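Lmo0325 protein (Listeria monocytogenes EGD-e, PDB 4RYK) probably binds DNA through an N-terminal helix-turn-helix domain, as a putative transcriptional regulator of the Rgg family with a helical C-terminal domain. Local coordinates at residues R165-S168 against N169-F173; V178-H181 against F182-M186; I149-Y152 against L153-M156. All blocks are in the same frame, centred on the assembly; numbering follows the deposited sequence.

Contact 1. Residues R165-S168 against N169-F173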
# COMPACT_ATOMS: atom_id res chain seq x y z
N ARG A 165 5.55 -15.59 1.91
CA ARG A 165 6.91 -15.28 1.44
C ARG A 165 7.82 -16.49 1.48
O ARG A 165 8.61 -16.71 0.58
CB ARG A 165 7.49 -14.21 2.34
CG ARG A 165 6.83 -12.87 2.12
CD ARG A 165 7.11 -12.04 3.34
NE ARG A 165 6.73 -10.73 2.99
CZ ARG A 165 5.99 -9.90 3.67
NH1 ARG A 165 5.52 -10.13 4.94
NH2 ARG A 165 5.80 -8.74 3.04
N ILE A 166 7.71 -17.30 2.52
CA ILE A 166 8.54 -18.49 2.61
C ILE A 166 8.24 -19.42 1.42
O ILE A 166 9.15 -19.87 0.72
CB ILE A 166 8.34 -19.20 3.95
CG1 ILE A 166 9.02 -18.41 5.07
CG2 ILE A 166 8.93 -20.60 3.87
CD1 ILE A 166 8.55 -18.78 6.46
N PHE A 167 6.94 -19.65 1.19
CA PHE A 167 6.47 -20.54 0.15
C PHE A 167 7.01 -20.07 -1.15
O PHE A 167 7.48 -20.88 -1.97
CB PHE A 167 4.96 -20.50 0.05
CG PHE A 167 4.41 -21.38 -0.99
CD1 PHE A 167 4.71 -22.74 -0.98
CD2 PHE A 167 3.53 -20.91 -1.92
CE1 PHE A 167 4.15 -23.59 -1.92
CE2 PHE A 167 2.96 -21.75 -2.85
CZ PHE A 167 3.28 -23.08 -2.86
N SER A 168 6.96 -18.77 -1.36
CA SER A 168 7.39 -18.33 -2.65
C SER A 168 8.92 -18.54 -2.89
O SER A 168 9.30 -18.68 -4.04
CB SER A 168 6.96 -16.90 -2.90
OG SER A 168 7.89 -16.10 -2.26
N ASN A 169 9.77 -18.62 -1.86
CA ASN A 169 11.18 -19.04 -2.07
C ASN A 169 11.38 -20.55 -2.11
O ASN A 169 12.25 -21.07 -2.79
CB ASN A 169 12.10 -18.54 -0.95
CG ASN A 169 12.35 -17.09 -1.04
OD1 ASN A 169 13.42 -16.63 -1.46
ND2 ASN A 169 11.35 -16.33 -0.68
N GLY A 170 10.60 -21.23 -1.30
CA GLY A 170 10.78 -22.64 -1.13
C GLY A 170 10.12 -23.53 -2.17
O GLY A 170 10.30 -24.77 -2.12
N ILE A 171 9.42 -22.96 -3.14
CA ILE A 171 8.43 -23.81 -3.78
C ILE A 171 9.03 -24.97 -4.57
O ILE A 171 8.51 -26.12 -4.56
CB ILE A 171 7.43 -23.04 -4.65
CG1 ILE A 171 6.34 -24.05 -5.08
CG2 ILE A 171 8.13 -22.38 -5.81
CD1 ILE A 171 5.07 -23.47 -5.65
N SER A 172 10.14 -24.69 -5.22
CA SER A 172 10.80 -25.69 -6.04
C SER A 172 11.42 -26.81 -5.17
O SER A 172 11.81 -27.85 -5.67
CB SER A 172 11.86 -25.01 -6.94
OG SER A 172 12.98 -24.53 -6.18
N PHE A 173 11.50 -26.61 -3.86
CA PHE A 173 12.02 -27.65 -2.98
C PHE A 173 11.06 -28.80 -2.73
O PHE A 173 11.48 -29.82 -2.22
CB PHE A 173 12.45 -27.09 -1.63
CG PHE A 173 13.42 -25.94 -1.74
CD1 PHE A 173 14.35 -25.88 -2.77
CD2 PHE A 173 13.41 -24.93 -0.79
CE1 PHE A 173 15.24 -24.83 -2.85
CE2 PHE A 173 14.30 -23.88 -0.87
CZ PHE A 173 15.21 -23.82 -1.90
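Phe167 and Ile171, one helical turn apart, make the close-packed half of this contact. The methyl CD1 of Ile171 lies 3.3 Å from CZ of Phe167, while CB of Ile171 sits above one ring face, displaced toward the rim. Both side chains leave the backbone with the gamma atom trans to N (chi1 180° for Phe167 CG and -172° for Ile171 CG1), which brings them to the same flank. Apolar groups suit this flank, since Leu206 and Leu210 of helix 197-216 cover it and Trp159 meets the Phe167 ring edge-to-face.

The other side of the helix is polar and partly exposed. Arg165 O is gripped from opposite faces of its carbonyl plane by Asn169 ND2, in whose amide plane it lies, and by Ser168 OG, each at 3.0 Å. Asn169 N adds a weak bond; the amide and hydroxyl donors supply the firmer ones, which suits short polar residues near a helix end. Gly170 N still bonds Ile166 O, and Phe173 N then bonds Gly170 O, both at 2.8 Å. Such a change from i+4 to i+3 bonding is typical of an alpha-helix that tightens into 3-10 geometry toward its C-terminal end.

Contact 2. Residues V178-H181 against F182-M186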
# COMPACT_ATOMS: atom_id res chain seq x y z
N VAL A 178 2.94 -31.90 -2.69
CA VAL A 178 3.12 -31.04 -1.55
C VAL A 178 2.99 -29.57 -2.01
O VAL A 178 2.39 -28.77 -1.33
CB VAL A 178 4.54 -31.30 -0.98
CG1 VAL A 178 4.88 -30.35 0.14
CG2 VAL A 178 4.67 -32.73 -0.47
N GLN A 179 3.57 -29.24 -3.15
CA GLN A 179 3.39 -27.90 -3.72
C GLN A 179 1.93 -27.58 -3.86
O GLN A 179 1.50 -26.52 -3.45
CB GLN A 179 4.00 -27.79 -5.09
CG GLN A 179 5.51 -27.89 -5.08
CD GLN A 179 6.08 -27.95 -6.50
OE1 GLN A 179 5.47 -28.51 -7.40
NE2 GLN A 179 7.25 -27.37 -6.69
N ILE A 180 1.14 -28.52 -4.38
CA ILE A 180 -0.30 -28.30 -4.55
C ILE A 180 -1.05 -28.16 -3.25
O ILE A 180 -1.91 -27.28 -3.10
CB ILE A 180 -0.91 -29.41 -5.40
CG1 ILE A 180 -0.43 -29.23 -6.85
CG2 ILE A 180 -2.44 -29.42 -5.30
CD1 ILE A 180 -0.56 -30.51 -7.68
N HIS A 181 -0.74 -29.03 -2.30
CA HIS A 181 -1.31 -28.95 -0.97
C HIS A 181 -1.00 -27.60 -0.29
O HIS A 181 -1.86 -26.97 0.29
CB HIS A 181 -0.80 -30.14 -0.10
CG HIS A 181 -1.16 -30.02 1.35
ND1 HIS A 181 -2.34 -30.49 1.88
CD2 HIS A 181 -0.48 -29.46 2.39
CE1 HIS A 181 -2.38 -30.24 3.18
NE2 HIS A 181 -1.26 -29.63 3.52
N PHE A 182 0.24 -27.15 -0.36
CA PHE A 182 0.57 -25.85 0.22
C PHE A 182 -0.16 -24.70 -0.50
O PHE A 182 -0.64 -23.77 0.12
CB PHE A 182 2.09 -25.58 0.20
CG PHE A 182 2.89 -26.35 1.21
CD1 PHE A 182 2.36 -26.76 2.42
CD2 PHE A 182 4.19 -26.63 0.95
CE1 PHE A 182 3.11 -27.48 3.34
CE2 PHE A 182 4.95 -27.38 1.85
CZ PHE A 182 4.42 -27.80 3.05
N TYR A 183 -0.19 -24.75 -1.82
CA TYR A 183 -0.95 -23.83 -2.62
C TYR A 183 -2.42 -23.70 -2.17
O TYR A 183 -2.94 -22.58 -2.01
CB TYR A 183 -0.85 -24.22 -4.10
CG TYR A 183 -1.71 -23.38 -5.03
CD1 TYR A 183 -1.23 -22.21 -5.55
CD2 TYR A 183 -2.98 -23.78 -5.41
CE1 TYR A 183 -2.02 -21.43 -6.39
CE2 TYR A 183 -3.76 -23.01 -6.27
CZ TYR A 183 -3.26 -21.83 -6.75
OH TYR A 183 -3.99 -21.01 -7.59
N GLN A 184 -3.09 -24.84 -1.96
CA GLN A 184 -4.46 -24.83 -1.44
C GLN A 184 -4.53 -24.15 -0.06
O GLN A 184 -5.36 -23.31 0.17
CB GLN A 184 -5.09 -26.23 -1.45
CG GLN A 184 -5.42 -26.67 -2.87
CD GLN A 184 -5.77 -28.16 -3.02
OE1 GLN A 184 -5.78 -28.96 -2.06
NE2 GLN A 184 -6.05 -28.54 -4.26
N ILE A 185 -3.62 -24.42 0.83
CA ILE A 185 -3.61 -23.66 2.10
C ILE A 185 -3.39 -22.15 1.91
O ILE A 185 -4.08 -21.34 2.54
CB ILE A 185 -2.51 -24.16 3.02
CG1 ILE A 185 -2.60 -25.68 3.22
CG2 ILE A 185 -2.54 -23.42 4.34
CD1 ILE A 185 -3.57 -26.14 4.28
N MSE A 186 -2.40 -21.79 1.08
CA MSE A 186 -2.09 -20.39 0.66
C MSE A 186 -3.41 -19.77 0.23
O MSE A 186 -3.73 -18.63 0.60
CB MSE A 186 -0.94 -20.27 -0.43
CG MSE A 186 -0.18 -18.99 -1.13
SE MSE A 186 -1.56 -18.33 -2.45
CE MSE A 186 -0.78 -19.56 -3.74
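Val178 and Phe182 lie side by side and point the same way, with the valine methyl CG1 3.4 Å from CE2 of the phenylalanine ring. Val178 swings CG1 trans to its backbone N (chi1 174°), toward the ring one turn on. A flat, wide side chain suits position 182, because Phe174 also meets this ring edge-to-face and Leu153 of helix 143-153 packs on it. His181 crosses Phe182 obliquely, the ring planes inclined by 57° and the His181 CD2 to Phe182 CD1 distance 3.9 Å.

The frame is a regular alpha-helix, part of the helical domain assigned to the Rgg C-terminal family: Phe182 N to Val178 O (2.9 Å) and Ile185 N to His181 O (3.1 Å) are two of four successive i to i+4 bonds, all nearly straight.

One turn beyond His181, Ile185 runs beside it, placing CG1 over one face of the imidazole, toward the rim, 4.2 Å from His181 NE2. The polar histidine is exposed, whereas Ile185 is buried and touches Trp159. Ile180 and Gln184 run alongside each other, and the aliphatic part of the exposed glutamine lies against the carbonyl one turn back: Gln184 CG is 3.6 Å from Ile180 O.

Contact 3. Residues I149-Y152 against L153-M156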
# COMPACT_ATOMS: atom_id res chain seq x y z
N ILE A 149 12.66 -26.01 5.84
CA ILE A 149 11.64 -25.16 5.27
C ILE A 149 10.36 -25.96 5.08
O ILE A 149 9.29 -25.54 5.48
CB ILE A 149 12.12 -24.60 3.91
CG1 ILE A 149 13.29 -23.66 4.16
CG2 ILE A 149 10.97 -23.90 3.19
CD1 ILE A 149 14.16 -23.46 2.92
N HIS A 150 10.48 -27.15 4.50
CA HIS A 150 9.34 -28.05 4.37
C HIS A 150 8.64 -28.28 5.69
O HIS A 150 7.40 -28.21 5.78
CB HIS A 150 9.76 -29.41 3.80
CG HIS A 150 8.68 -30.42 3.89
ND1 HIS A 150 8.47 -31.20 5.01
CD2 HIS A 150 7.67 -30.72 3.03
CE1 HIS A 150 7.40 -31.96 4.83
NE2 HIS A 150 6.90 -31.70 3.63
N ASP A 151 9.43 -28.58 6.71
CA ASP A 151 8.87 -28.98 8.00
C ASP A 151 8.25 -27.82 8.76
O ASP A 151 7.38 -28.04 9.60
CB ASP A 151 9.91 -29.61 8.90
CG ASP A 151 10.35 -31.00 8.43
OD1 ASP A 151 9.74 -31.54 7.50
OD2 ASP A 151 11.31 -31.52 9.00
N TYR A 152 8.72 -26.61 8.53
CA TYR A 152 8.07 -25.44 9.10
C TYR A 152 6.63 -25.27 8.55
O TYR A 152 5.69 -25.04 9.29
CB TYR A 152 8.87 -24.16 8.78
CG TYR A 152 8.14 -22.91 9.23
CD1 TYR A 152 8.08 -22.58 10.58
CD2 TYR A 152 7.48 -22.09 8.33
CE1 TYR A 152 7.38 -21.47 11.04
CE2 TYR A 152 6.81 -20.94 8.76
CZ TYR A 152 6.76 -20.62 10.11
OH TYR A 152 6.05 -19.51 10.60
N LEU A 153 6.47 -25.33 7.25
CA LEU A 153 5.14 -25.19 6.65
C LEU A 153 4.23 -26.42 6.83
O LEU A 153 3.01 -26.29 6.87
CB LEU A 153 5.26 -24.92 5.17
CG LEU A 153 5.96 -23.60 4.77
CD1 LEU A 153 6.11 -23.55 3.26
CD2 LEU A 153 5.17 -22.39 5.28
N TRP A 154 4.83 -27.61 6.84
CA TRP A 154 4.12 -28.89 7.05
C TRP A 154 3.22 -28.82 8.24
O TRP A 154 3.60 -28.34 9.31
CB TRP A 154 5.18 -29.97 7.27
CG TRP A 154 4.75 -31.31 7.42
CD1 TRP A 154 3.85 -31.98 6.63
CD2 TRP A 154 5.30 -32.29 8.34
NE1 TRP A 154 3.77 -33.28 7.03
CE2 TRP A 154 4.64 -33.51 8.08
CE3 TRP A 154 6.29 -32.24 9.37
CZ2 TRP A 154 4.94 -34.73 8.83
CZ3 TRP A 154 6.57 -33.42 10.11
CH2 TRP A 154 5.89 -34.66 9.83
N LYS A 155 2.00 -29.26 8.02
CA LYS A 155 0.94 -29.34 9.05
C LYS A 155 0.38 -27.98 9.54
O LYS A 155 -0.47 -27.97 10.38
CB LYS A 155 1.34 -30.24 10.24
CG LYS A 155 1.44 -31.72 9.88
CD LYS A 155 1.82 -32.60 11.10
CE LYS A 155 3.30 -32.49 11.41
NZ LYS A 155 3.77 -33.37 12.46
N MSE A 156 0.84 -26.85 9.01
CA MSE A 156 0.18 -25.57 9.34
C MSE A 156 -1.10 -25.48 8.54
O MSE A 156 -1.16 -25.86 7.35
CB MSE A 156 1.05 -24.37 9.00
CG MSE A 156 2.29 -24.31 9.85
SE MSE A 156 3.38 -22.70 9.47
CE MSE A 156 1.99 -21.38 9.70
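Tyr152 and Met156, a selenomethionine, meet at the end of helix 143-153, where a type II beta turn begins at the last helical residue, Leu153, and ends at Met156. The turn bond, Met156 N to Leu153 O at 3.1 Å, brings the chain back, and Met156 SE lies over one face of the Tyr152 ring, 4.2 Å from its centroid and 22° off the normal: a Met-aromatic contact. A long, polarisable side chain suits this place. Tyr152 OH bonds Glu163, and Lys21 of the second subunit packs on the tyrosine.

Leu153 sets CD2 against Tyr152 CD2 at 3.8 Å. The leucine is buried, with Trp159 and Phe182 against it, as befits an apolar residue.

Trp154, the first residue to leave helical geometry, is exposed, yet its indole, turned back toward His150 by a trans chi1 (-177°), is flanked on both faces: by His150 CE1, 3.8 Å from Trp154 CG, and by CE of Lys155. Trp154 N still bonds His150 O at 2.8 Å. The imidazole is steadied by Asp151, whose OD1 accepts from His150 ND1 at 2.8 Å, on the anti side and somewhat out of the carboxylate plane, but in the plane of the histidine ring.

In the fold
Three successive helices of the Rgg-type C-terminal range, with the turns at their ends, carry these contacts, whose centres are about 11 Å apart in every pairing. Contact 3 comes first in the chain, then contact 1, then contact 2. Contacts 1 and 3 join through Ile166 CD1 and Tyr152 CE2, 3.6 Å apart. Contacts 1 and 2 meet where Phe167 CE1 lies 3.6 Å from Phe182 CB and where Gln179 NE2 probably donates to Ile171 O at 2.8 Å. Phe182 CZ also reaches Leu153 CB of contact 3 at 3.7 Å. Bound PEG, probably from the crystallisation liquor, lies about 5 Å from the Ile171 side chain and about 4 Å from the Tyr183 side chain.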